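Local coordinates for pseudoazurin (Blue copper protein) (Sinorhizobium meliloti, PDB 3TU6) that binds one copper ion in a cupredoxin beta barrel and probably carries electrons in the periplasm, at residues Gly41-Pro52 with Lys72-His83; Met18-Pro29 with Met86-Gly95. All coordinates share one frame; numbering follows the deposited sequence. Where two conformers were deposited one is given.

Contact 1: Gly41-Pro52 with Lys72-His83. With CU (copper (II) ion), chain B.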
loop_
_atom_site.group_PDB
_atom_site.type_symbol
_atom_site.label_atom_id
_atom_site.label_comp_id
_atom_site.label_asym_id
_atom_site.label_seq_id
_atom_site.Cartn_x
_atom_site.Cartn_y
_atom_site.Cartn_z
ATOM N N GLY A 41 14.942 1.180 7.616
ATOM C CA GLY A 41 14.226 2.294 8.232
ATOM C C GLY A 41 12.760 2.411 7.849
ATOM O O GLY A 41 12.100 3.375 8.237
ATOM N N HIS A 42 12.244 1.438 7.097
ATOM C CA HIS A 42 10.842 1.451 6.668
ATOM C C HIS A 42 10.033 0.343 7.331
ATOM O O HIS A 42 10.584 -0.642 7.823
ATOM C CB HIS A 42 10.735 1.291 5.149
ATOM C CG HIS A 42 11.582 2.251 4.375
ATOM N ND1 HIS A 42 11.246 3.577 4.214
ATOM C CD2 HIS A 42 12.747 2.074 3.709
ATOM C CE1 HIS A 42 12.171 4.177 3.487
ATOM N NE2 HIS A 42 13.092 3.287 3.167
ATOM N N ASN A 43 8.717 0.524 7.334
ATOM C CA ASN A 43 7.784 -0.518 7.737
ATOM C C ASN A 43 6.557 -0.496 6.829
ATOM O O ASN A 43 6.425 0.388 5.982
ATOM C CB ASN A 43 7.374 -0.352 9.208
ATOM C CG ASN A 43 6.269 0.677 9.409
ATOM O OD1 ASN A 43 6.354 1.810 8.929
ATOM N ND2 ASN A 43 5.229 0.285 10.133
ATOM N N SER A 44 5.673 -1.472 7.011
ATOM C CA SER A 44 4.395 -1.504 6.308
ATOM C C SER A 44 3.272 -1.766 7.303
ATOM O O SER A 44 3.300 -2.764 8.025
ATOM C CB SER A 44 4.399 -2.586 5.229
ATOM O OG SER A 44 3.164 -2.604 4.533
ATOM N N ALA A 45 2.295 -0.863 7.338
ATOM C CA ALA A 45 1.132 -0.998 8.210
ATOM C C ALA A 45 -0.120 -0.507 7.487
ATOM O O ALA A 45 -0.078 0.499 6.782
ATOM C CB ALA A 45 1.341 -0.211 9.497
ATOM N N LEU A 46 -1.227 -1.223 7.671
ATOM C CA LEU A 46 -2.501 -0.847 7.065
ATOM C C LEU A 46 -2.994 0.457 7.683
ATOM O O LEU A 46 -2.962 0.619 8.904
ATOM C CB LEU A 46 -3.540 -1.956 7.275
ATOM C CG LEU A 46 -4.906 -1.784 6.601
ATOM C CD1 LEU A 46 -4.784 -1.892 5.087
ATOM C CD2 LEU A 46 -5.893 -2.814 7.133
ATOM N N MET A 47 -3.441 1.382 6.839
ATOM C CA MET A 47 -3.960 2.666 7.305
ATOM C C MET A 47 -5.327 2.480 7.955
ATOM O O MET A 47 -6.067 1.556 7.606
ATOM C CB MET A 47 -4.064 3.662 6.146
ATOM C CG MET A 47 -2.730 3.962 5.472
ATOM S SD MET A 47 -2.797 5.352 4.325
ATOM C CE MET A 47 -2.997 6.719 5.466
ATOM N N LYS A 48 -5.653 3.362 8.897
ATOM C CA LYS A 48 -6.912 3.277 9.635
ATOM C C LYS A 48 -8.082 3.556 8.688
ATOM O O LYS A 48 -8.168 4.633 8.093
ATOM C CB LYS A 48 -6.917 4.262 10.815
ATOM C CG LYS A 48 -7.702 3.793 12.039
ATOM C CD LYS A 48 -9.201 3.723 11.780
ATOM C CE LYS A 48 -9.981 3.448 13.059
ATOM N NZ LYS A 48 -9.897 4.573 14.031
ATOM N N GLY A 49 -8.970 2.575 8.544
ATOM C CA GLY A 49 -10.111 2.678 7.636
ATOM C C GLY A 49 -9.742 2.520 6.168
ATOM O O GLY A 49 -10.528 2.880 5.287
ATOM N N GLY A 50 -8.559 1.969 5.902
ATOM C CA GLY A 50 -8.046 1.839 4.538
ATOM C C GLY A 50 -8.145 0.436 3.962
ATOM O O GLY A 50 -7.359 0.069 3.090
ATOM N N ALA A 51 -9.110 -0.344 4.443
ATOM C CA ALA A 51 -9.325 -1.707 3.959
ATOM C C ALA A 51 -10.817 -2.017 3.911
ATOM O O ALA A 51 -11.606 -1.360 4.595
ATOM C CB ALA A 51 -8.608 -2.703 4.855
ATOM N N PRO A 52 -11.215 -3.018 3.103
ATOM C CA PRO A 52 -12.627 -3.397 3.056
ATOM C C PRO A 52 -13.099 -3.996 4.380
ATOM O O PRO A 52 -12.294 -4.555 5.129
ATOM C CB PRO A 52 -12.683 -4.435 1.929
ATOM C CG PRO A 52 -11.303 -4.961 1.814
ATOM C CD PRO A 52 -10.389 -3.842 2.201
ATOM N N LYS A 72 -10.219 -10.985 1.400
ATOM C CA LYS A 72 -11.375 -10.197 0.967
ATOM C C LYS A 72 -10.997 -9.246 -0.168
ATOM O O LYS A 72 -9.933 -8.626 -0.126
ATOM C CB LYS A 72 -11.960 -9.406 2.140
ATOM C CG LYS A 72 -12.440 -10.281 3.290
ATOM C CD LYS A 72 -13.431 -9.550 4.189
ATOM C CE LYS A 72 -14.846 -9.577 3.622
ATOM N NZ LYS A 72 -15.449 -10.940 3.672
ATOM N N PRO A 73 -11.867 -9.126 -1.188
ATOM C CA PRO A 73 -11.582 -8.228 -2.305
ATOM C C PRO A 73 -11.777 -6.756 -1.943
ATOM O O PRO A 73 -12.582 -6.433 -1.068
ATOM C CB PRO A 73 -12.596 -8.660 -3.368
ATOM C CG PRO A 73 -13.733 -9.203 -2.597
ATOM C CD PRO A 73 -13.146 -9.836 -1.370
ATOM N N GLY A 74 -11.036 -5.881 -2.620
ATOM C CA GLY A 74 -11.106 -4.442 -2.379
ATOM C C GLY A 74 -9.742 -3.781 -2.434
ATOM O O GLY A 74 -8.742 -4.421 -2.767
ATOM N N VAL A 75 -9.710 -2.493 -2.106
ATOM C CA VAL A 75 -8.474 -1.724 -2.070
ATOM C C VAL A 75 -7.942 -1.655 -0.641
ATOM O O VAL A 75 -8.681 -1.322 0.289
ATOM C CB VAL A 75 -8.686 -0.289 -2.590
ATOM C CG1 VAL A 75 -7.365 0.469 -2.613
ATOM C CG2 VAL A 75 -9.317 -0.316 -3.974
ATOM N N TYR A 76 -6.662 -1.980 -0.483
ATOM C CA TYR A 76 -5.977 -1.906 0.801
ATOM C C TYR A 76 -4.974 -0.755 0.756
ATOM O O TYR A 76 -4.008 -0.807 -0.006
ATOM C CB TYR A 76 -5.242 -3.218 1.087
ATOM C CG TYR A 76 -6.143 -4.414 1.320
ATOM C CD1 TYR A 76 -6.849 -5.001 0.270
ATOM C CD2 TYR A 76 -6.271 -4.974 2.588
ATOM C CE1 TYR A 76 -7.669 -6.102 0.483
ATOM C CE2 TYR A 76 -7.089 -6.073 2.809
ATOM C CZ TYR A 76 -7.783 -6.634 1.755
ATOM O OH TYR A 76 -8.593 -7.723 1.979
ATOM N N MET A 77 -5.212 0.282 1.558
ATOM C CA MET A 77 -4.299 1.422 1.650
ATOM C C MET A 77 -3.404 1.269 2.875
ATOM O O MET A 77 -3.895 1.193 4.003
ATOM C CB MET A 77 -5.078 2.735 1.747
ATOM C CG MET A 77 -6.012 3.004 0.572
ATOM S SD MET A 77 -5.181 3.153 -1.021
ATOM C CE MET A 77 -4.197 4.632 -0.767
ATOM N N TYR A 78 -2.093 1.223 2.643
ATOM C CA TYR A 78 -1.111 1.027 3.709
ATOM C C TYR A 78 -0.040 2.117 3.662
ATOM O O TYR A 78 0.078 2.841 2.670
ATOM C CB TYR A 78 -0.480 -0.364 3.600
ATOM C CG TYR A 78 0.384 -0.572 2.375
ATOM C CD1 TYR A 78 1.738 -0.252 2.397
ATOM C CD2 TYR A 78 -0.149 -1.091 1.198
ATOM C CE1 TYR A 78 2.535 -0.431 1.283
ATOM C CE2 TYR A 78 0.647 -1.285 0.074
ATOM C CZ TYR A 78 1.989 -0.953 0.125
ATOM O OH TYR A 78 2.790 -1.139 -0.976
ATOM N N GLN A 79 0.741 2.221 4.735
ATOM C CA GLN A 79 1.706 3.309 4.881
ATOM C C GLN A 79 3.000 2.872 5.554
ATOM O O GLN A 79 3.067 1.806 6.167
ATOM C CB GLN A 79 1.084 4.442 5.703
ATOM C CG GLN A 79 0.787 4.069 7.158
ATOM C CD GLN A 79 0.239 5.231 7.966
ATOM O OE1 GLN A 79 -0.621 5.978 7.499
ATOM N NE2 GLN A 79 0.732 5.382 9.189
ATOM N N CYS A 80 4.020 3.718 5.427
ATOM C CA CYS A 80 5.225 3.637 6.243
ATOM C C CYS A 80 5.123 4.728 7.303
ATOM O O CYS A 80 5.080 5.910 6.969
ATOM C CB CYS A 80 6.475 3.854 5.390
ATOM S SG CYS A 80 8.005 3.974 6.341
ATOM N N ALA A 81 5.086 4.333 8.574
ATOM C CA ALA A 81 4.872 5.284 9.671
ATOM C C ALA A 81 5.927 6.397 9.720
ATOM O O ALA A 81 5.574 7.573 9.824
ATOM C CB ALA A 81 4.796 4.552 11.012
ATOM N N PRO A 82 7.222 6.036 9.648
ATOM C CA PRO A 82 8.266 7.063 9.608
ATOM C C PRO A 82 8.153 8.080 8.465
ATOM O O PRO A 82 8.455 9.256 8.667
ATOM C CB PRO A 82 9.552 6.244 9.459
ATOM C CG PRO A 82 9.249 4.961 10.122
ATOM C CD PRO A 82 7.791 4.693 9.883
ATOM N N HIS A 83 7.721 7.637 7.285
ATOM C CA HIS A 83 7.767 8.475 6.084
ATOM C C HIS A 83 6.403 8.758 5.441
ATOM O O HIS A 83 6.349 9.254 4.315
ATOM C CB HIS A 83 8.708 7.846 5.053
ATOM C CG HIS A 83 10.060 7.505 5.601
ATOM N ND1 HIS A 83 10.513 6.208 5.711
ATOM C CD2 HIS A 83 11.050 8.291 6.083
ATOM C CE1 HIS A 83 11.729 6.211 6.228
ATOM N NE2 HIS A 83 12.078 7.462 6.464
HETATM CU CU CU B . 9.616 4.529 4.890
#
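His-42 and His-83 both turn CG away from their own carbonyl carbon (chi1 -52° in each), and Cys-80 swings SG anti to its backbone N, which brings ND1, ND1 and SG together on one copper ion. The copper lies 2.0 Å from His-42 ND1 and 2.2 Å from Cys-80 SG. The two imidazoles meet rim to rim with planes at 57°, and SG lies at the edge of the His-42 ring, in its plane. Met-88 supplies the fourth ligand of this type 1 blue copper site, and His-42 NE2 is hydrogen-bonded to Asn-10 OD1.

Next to the metal, Asn-43 joins the two ligand-bearing loops. Its OD1 accepts Ala-81 N at 2.8 Å, in the carbonyl plane, while its backbone N sends a weak but straight bond to Cys-80 SG at 3.7 Å; Gly-60 O takes up its ND2. Beyond it Ala-45 and Gln-79 form an antiparallel hydrogen-bonded pair. Met-47 crosses Gln-79 at about a right angle, its chain bent at chi3 so that CE reaches 3.2 Å from Gln-79 OE1.

At the end of the type II turn from Met-47 to Gly-50, Met-77 N donates to Gly-50 O at 2.6 Å. The backbone of Gly-50 lies so close to Met-77 O that there is little room for a CB. Farther along, Pro-52 lays CD over the centre of the Tyr-76 ring, 3.9 Å from its centroid, a CH-pi contact. Tyr-76 OH donates to Lys-72 O at 2.7 Å, which helps hold the ring under Pro-52.

The bond from Asn-43 N would probably draw some electron density from the thiolate, and such a bond to the cysteine sulfur is consistent with tuning of the copper potential as in other cupredoxins.

Contact 2: Met18-Pro29 with Met86-Gly95; sequences MAFEPAVIRAQP and MGMIGAIVVG. With CU (copper (II) ion), chain B.
The Met-88 and Phe-20 side chains cross at about a right angle in a Met-aromatic contact, at the copper end of two neighbouring parallel strands of the cupredoxin fold. The methionine CE sits over the centre of the ring, 3.9 Å from the centroid, and its CG meets Phe-20 CE2 at 3.6 Å. With CG anti to the backbone N (chi1 -171°) and the chain extended beyond, Met-88 carries SD to the copper at 2.5 Å. Tyr-78 meets the same phenyl ring edge-to-face. Were Phe-20 replaced by alanine, a gap would probably open under the Met-88 methyl, leaving the thioether freer to turn at the metal.

Water 1 bridges Phe-20 N and Ile-89 O, after which strands 24-27 and 89-94 run side by side, 13° between their directions. Five backbone hydrogen bonds, from Ala-91 N to Ala-23 O through Gly-95 N to Ala-27 O, knit them together. Ile-25 and Ile-92 lie alongside each other, CG2 to CG2, on the face they share with Ala-27 and Val-94. Val-24, Ala-91, Arg-26 and Val-93 occupy the other, where Ala-91 and Val-93 also touch helix 112-125. Arg-26, bent at chi2 and chi3, folds back along Val-93, with NE 3.5 Å from Val-93 CB. In the plane of the guanidinium, water 3 accepts from Arg-26 NE at 3.1 Å.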
loop_
_atom_site.group_PDB
_atom_site.type_symbol
_atom_site.label_atom_id
_atom_site.label_comp_id
_atom_site.label_asym_id
_atom_site.label_seq_id
_atom_site.Cartn_x
_atom_site.Cartn_y
_atom_site.Cartn_z
ATOM N N MET A 18 11.473 8.008 -0.549
ATOM C CA MET A 18 10.676 7.228 0.406
ATOM C C MET A 18 9.452 6.650 -0.309
ATOM O O MET A 18 8.382 7.271 -0.343
ATOM C CB MET A 18 10.253 8.068 1.624
ATOM C CG MET A 18 11.366 8.882 2.283
ATOM S SD MET A 18 12.737 7.889 2.906
ATOM C CE MET A 18 13.962 8.168 1.632
ATOM N N ALA A 19 9.609 5.459 -0.882
ATOM C CA ALA A 19 8.582 4.902 -1.759
ATOM C C ALA A 19 8.473 3.383 -1.686
ATOM O O ALA A 19 9.476 2.683 -1.541
ATOM C CB ALA A 19 8.849 5.331 -3.197
ATOM N N PHE A 20 7.241 2.887 -1.790
ATOM C CA PHE A 20 6.992 1.469 -2.016
ATOM C C PHE A 20 7.002 1.216 -3.522
ATOM O O PHE A 20 6.361 1.955 -4.276
ATOM C CB PHE A 20 5.645 1.048 -1.431
ATOM C CG PHE A 20 5.573 1.135 0.068
ATOM C CD1 PHE A 20 6.169 0.165 0.865
ATOM C CD2 PHE A 20 4.891 2.177 0.685
ATOM C CE1 PHE A 20 6.093 0.240 2.253
ATOM C CE2 PHE A 20 4.812 2.256 2.070
ATOM C CZ PHE A 20 5.414 1.289 2.853
ATOM N N GLU A 21 7.732 0.186 -3.948
ATOM C CA GLU A 21 7.827 -0.175 -5.363
ATOM C C GLU A 21 7.467 -1.647 -5.563
ATOM O O GLU A 21 8.157 -2.532 -5.049
ATOM C CB GLU A 21 9.237 0.096 -5.893
ATOM C CG GLU A 21 9.382 -0.129 -7.395
ATOM C CD GLU A 21 10.726 0.324 -7.928
ATOM O OE1 GLU A 21 11.364 1.187 -7.289
ATOM O OE2 GLU A 21 11.142 -0.181 -8.991
ATOM N N PRO A 22 6.379 -1.926 -6.312
ATOM C CA PRO A 22 5.441 -1.012 -6.974
ATOM C C PRO A 22 4.489 -0.336 -5.987
ATOM O O PRO A 22 4.208 -0.882 -4.920
ATOM C CB PRO A 22 4.672 -1.933 -7.921
ATOM C CG PRO A 22 4.708 -3.243 -7.267
ATOM C CD PRO A 22 6.038 -3.333 -6.588
ATOM N N ALA A 23 4.008 0.850 -6.349
ATOM C CA ALA A 23 3.067 1.592 -5.512
ATOM C C ALA A 23 1.690 0.928 -5.488
ATOM O O ALA A 23 0.963 1.042 -4.499
ATOM C CB ALA A 23 2.948 3.029 -6.003
ATOM N N VAL A 24 1.339 0.244 -6.578
ATOM C CA VAL A 24 0.031 -0.392 -6.723
ATOM C C VAL A 24 0.178 -1.844 -7.181
ATOM O O VAL A 24 0.521 -2.101 -8.336
ATOM C CB VAL A 24 -0.847 0.371 -7.741
ATOM C CG1 VAL A 24 -2.203 -0.306 -7.899
ATOM C CG2 VAL A 24 -1.018 1.818 -7.311
ATOM N N ILE A 25 -0.074 -2.779 -6.265
ATOM C CA ILE A 25 -0.115 -4.209 -6.580
ATOM C C ILE A 25 -1.530 -4.593 -7.008
ATOM O O ILE A 25 -2.499 -4.225 -6.344
ATOM C CB ILE A 25 0.277 -5.077 -5.359
ATOM C CG1 ILE A 25 1.775 -4.960 -5.064
ATOM C CG2 ILE A 25 -0.091 -6.540 -5.588
ATOM C CD1 ILE A 25 2.661 -5.664 -6.071
ATOM N N ARG A 26 -1.642 -5.325 -8.117
ATOM C CA ARG A 26 -2.929 -5.845 -8.579
ATOM C C ARG A 26 -2.977 -7.352 -8.356
ATOM O O ARG A 26 -2.382 -8.121 -9.112
ATOM C CB ARG A 26 -3.159 -5.506 -10.056
ATOM C CG ARG A 26 -3.086 -4.016 -10.389
ATOM C CD ARG A 26 -4.072 -3.179 -9.577
ATOM N NE ARG A 26 -5.467 -3.555 -9.820
ATOM C CZ ARG A 26 -6.303 -2.927 -10.651
ATOM N NH1 ARG A 26 -7.549 -3.367 -10.780
ATOM N NH2 ARG A 26 -5.916 -1.866 -11.354
ATOM N N ALA A 27 -3.686 -7.760 -7.307
ATOM C CA ALA A 27 -3.762 -9.161 -6.906
ATOM C C ALA A 27 -5.189 -9.685 -7.002
ATOM O O ALA A 27 -6.127 -8.930 -7.260
ATOM C CB ALA A 27 -3.245 -9.319 -5.486
ATOM N N GLN A 28 -5.331 -10.992 -6.801
ATOM C CA GLN A 28 -6.634 -11.642 -6.728
ATOM C C GLN A 28 -6.865 -12.136 -5.302
ATOM O O GLN A 28 -5.902 -12.314 -4.550
ATOM C CB GLN A 28 -6.700 -12.818 -7.705
ATOM C CG GLN A 28 -6.546 -12.420 -9.167
ATOM C CD GLN A 28 -7.633 -11.470 -9.635
ATOM O OE1 GLN A 28 -8.810 -11.649 -9.319
ATOM N NE2 GLN A 28 -7.244 -10.453 -10.393
ATOM N N PRO A 29 -8.138 -12.349 -4.920
ATOM C CA PRO A 29 -8.461 -12.883 -3.597
ATOM C C PRO A 29 -7.687 -14.163 -3.262
ATOM O O PRO A 29 -7.707 -15.119 -4.038
ATOM C CB PRO A 29 -9.960 -13.169 -3.698
ATOM C CG PRO A 29 -10.458 -12.169 -4.670
ATOM C CD PRO A 29 -9.356 -11.986 -5.671
ATOM N N MET A 86 5.978 12.220 4.332
ATOM C CA MET A 86 6.774 12.471 3.130
ATOM C C MET A 86 6.153 11.837 1.879
ATOM O O MET A 86 6.673 12.008 0.775
ATOM C CB MET A 86 8.197 11.935 3.318
ATOM C CG MET A 86 8.934 12.525 4.514
ATOM S SD MET A 86 10.601 11.863 4.696
ATOM C CE MET A 86 11.406 12.575 3.261
ATOM N N GLY A 87 5.059 11.099 2.055
ATOM C CA GLY A 87 4.299 10.534 0.939
ATOM C C GLY A 87 4.480 9.043 0.711
ATOM O O GLY A 87 4.045 8.521 -0.318
ATOM N N MET A 88 5.100 8.345 1.662
ATOM C CA MET A 88 5.369 6.917 1.504
ATOM C C MET A 88 4.141 6.072 1.850
ATOM O O MET A 88 4.033 5.517 2.948
ATOM C CB MET A 88 6.578 6.487 2.343
ATOM C CG MET A 88 7.030 5.061 2.059
ATOM S SD MET A 88 8.723 4.698 2.561
ATOM C CE MET A 88 8.857 2.999 2.013
ATOM N N ILE A 89 3.210 5.998 0.902
ATOM C CA ILE A 89 2.070 5.089 0.997
ATOM C C ILE A 89 2.009 4.207 -0.248
ATOM O O ILE A 89 2.610 4.523 -1.279
ATOM C CB ILE A 89 0.729 5.842 1.175
ATOM C CG1 ILE A 89 0.475 6.813 0.017
ATOM C CG2 ILE A 89 0.715 6.596 2.497
ATOM C CD1 ILE A 89 -0.945 7.357 -0.012
ATOM N N GLY A 90 1.283 3.100 -0.136
ATOM C CA GLY A 90 1.067 2.196 -1.258
ATOM C C GLY A 90 -0.323 1.599 -1.222
ATOM O O GLY A 90 -1.057 1.768 -0.244
ATOM N N ALA A 91 -0.681 0.895 -2.290
ATOM C CA ALA A 91 -1.992 0.272 -2.400
ATOM C C ALA A 91 -1.877 -1.177 -2.858
ATOM O O ALA A 91 -0.983 -1.525 -3.632
ATOM C CB ALA A 91 -2.864 1.057 -3.365
ATOM N N ILE A 92 -2.779 -2.014 -2.357
ATOM C CA ILE A 92 -2.956 -3.368 -2.866
ATOM C C ILE A 92 -4.415 -3.510 -3.272
ATOM O O ILE A 92 -5.306 -3.415 -2.429
ATOM C CB ILE A 92 -2.619 -4.448 -1.816
ATOM C CG1 ILE A 92 -1.217 -4.233 -1.246
ATOM C CG2 ILE A 92 -2.734 -5.835 -2.434
ATOM C CD1 ILE A 92 -0.822 -5.259 -0.202
ATOM N N VAL A 93 -4.651 -3.712 -4.566
ATOM C CA VAL A 93 -6.000 -3.915 -5.085
ATOM C C VAL A 93 -6.236 -5.413 -5.256
ATOM O O VAL A 93 -5.514 -6.080 -6.003
ATOM C CB VAL A 93 -6.202 -3.191 -6.430
ATOM C CG1 VAL A 93 -7.644 -3.320 -6.896
ATOM C CG2 VAL A 93 -5.808 -1.721 -6.306
ATOM N N VAL A 94 -7.238 -5.931 -4.548
ATOM C CA VAL A 94 -7.559 -7.355 -4.563
ATOM C C VAL A 94 -8.886 -7.558 -5.286
ATOM O O VAL A 94 -9.927 -7.100 -4.817
ATOM C CB VAL A 94 -7.662 -7.916 -3.131
ATOM C CG1 VAL A 94 -7.854 -9.425 -3.161
ATOM C CG2 VAL A 94 -6.423 -7.549 -2.327
ATOM N N GLY A 95 -8.844 -8.238 -6.429
ATOM C CA GLY A 95 -10.030 -8.404 -7.264
ATOM C C GLY A 95 -10.497 -7.059 -7.792
ATOM O O GLY A 95 -9.695 -6.288 -8.323
HETATM CU CU CU B . 9.616 4.529 4.890
HETATM O O HOH W 1 5.185 5.007 -1.853
HETATM O O HOH W 2 1.821 -1.740 -3.433
HETATM O O HOH W 3 -6.492 -6.293 -8.680
#

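Overall arrangement
Contacts 1 and 2 have centres about 9 Å apart and lie in one mixed sheet, across which strand 45-46 is followed by 74-79, 89-94 and 19-27. Strands 74-79 and 89-94 are also consecutive in the chain, and probable hydrogen bonds from Gly-74 N to Val-94 O and from Tyr-76 N to Ile-92 O join the two contacts. Along the sequence, 18-29 comes first, then both segments of contact 1, then 86-95. Contact 1 contributes three ligands from two loops and contact 2 the methionine, so the copper is held where both contacts reach the same end of the barrel, consistent with a cupredoxin that probably carries electrons.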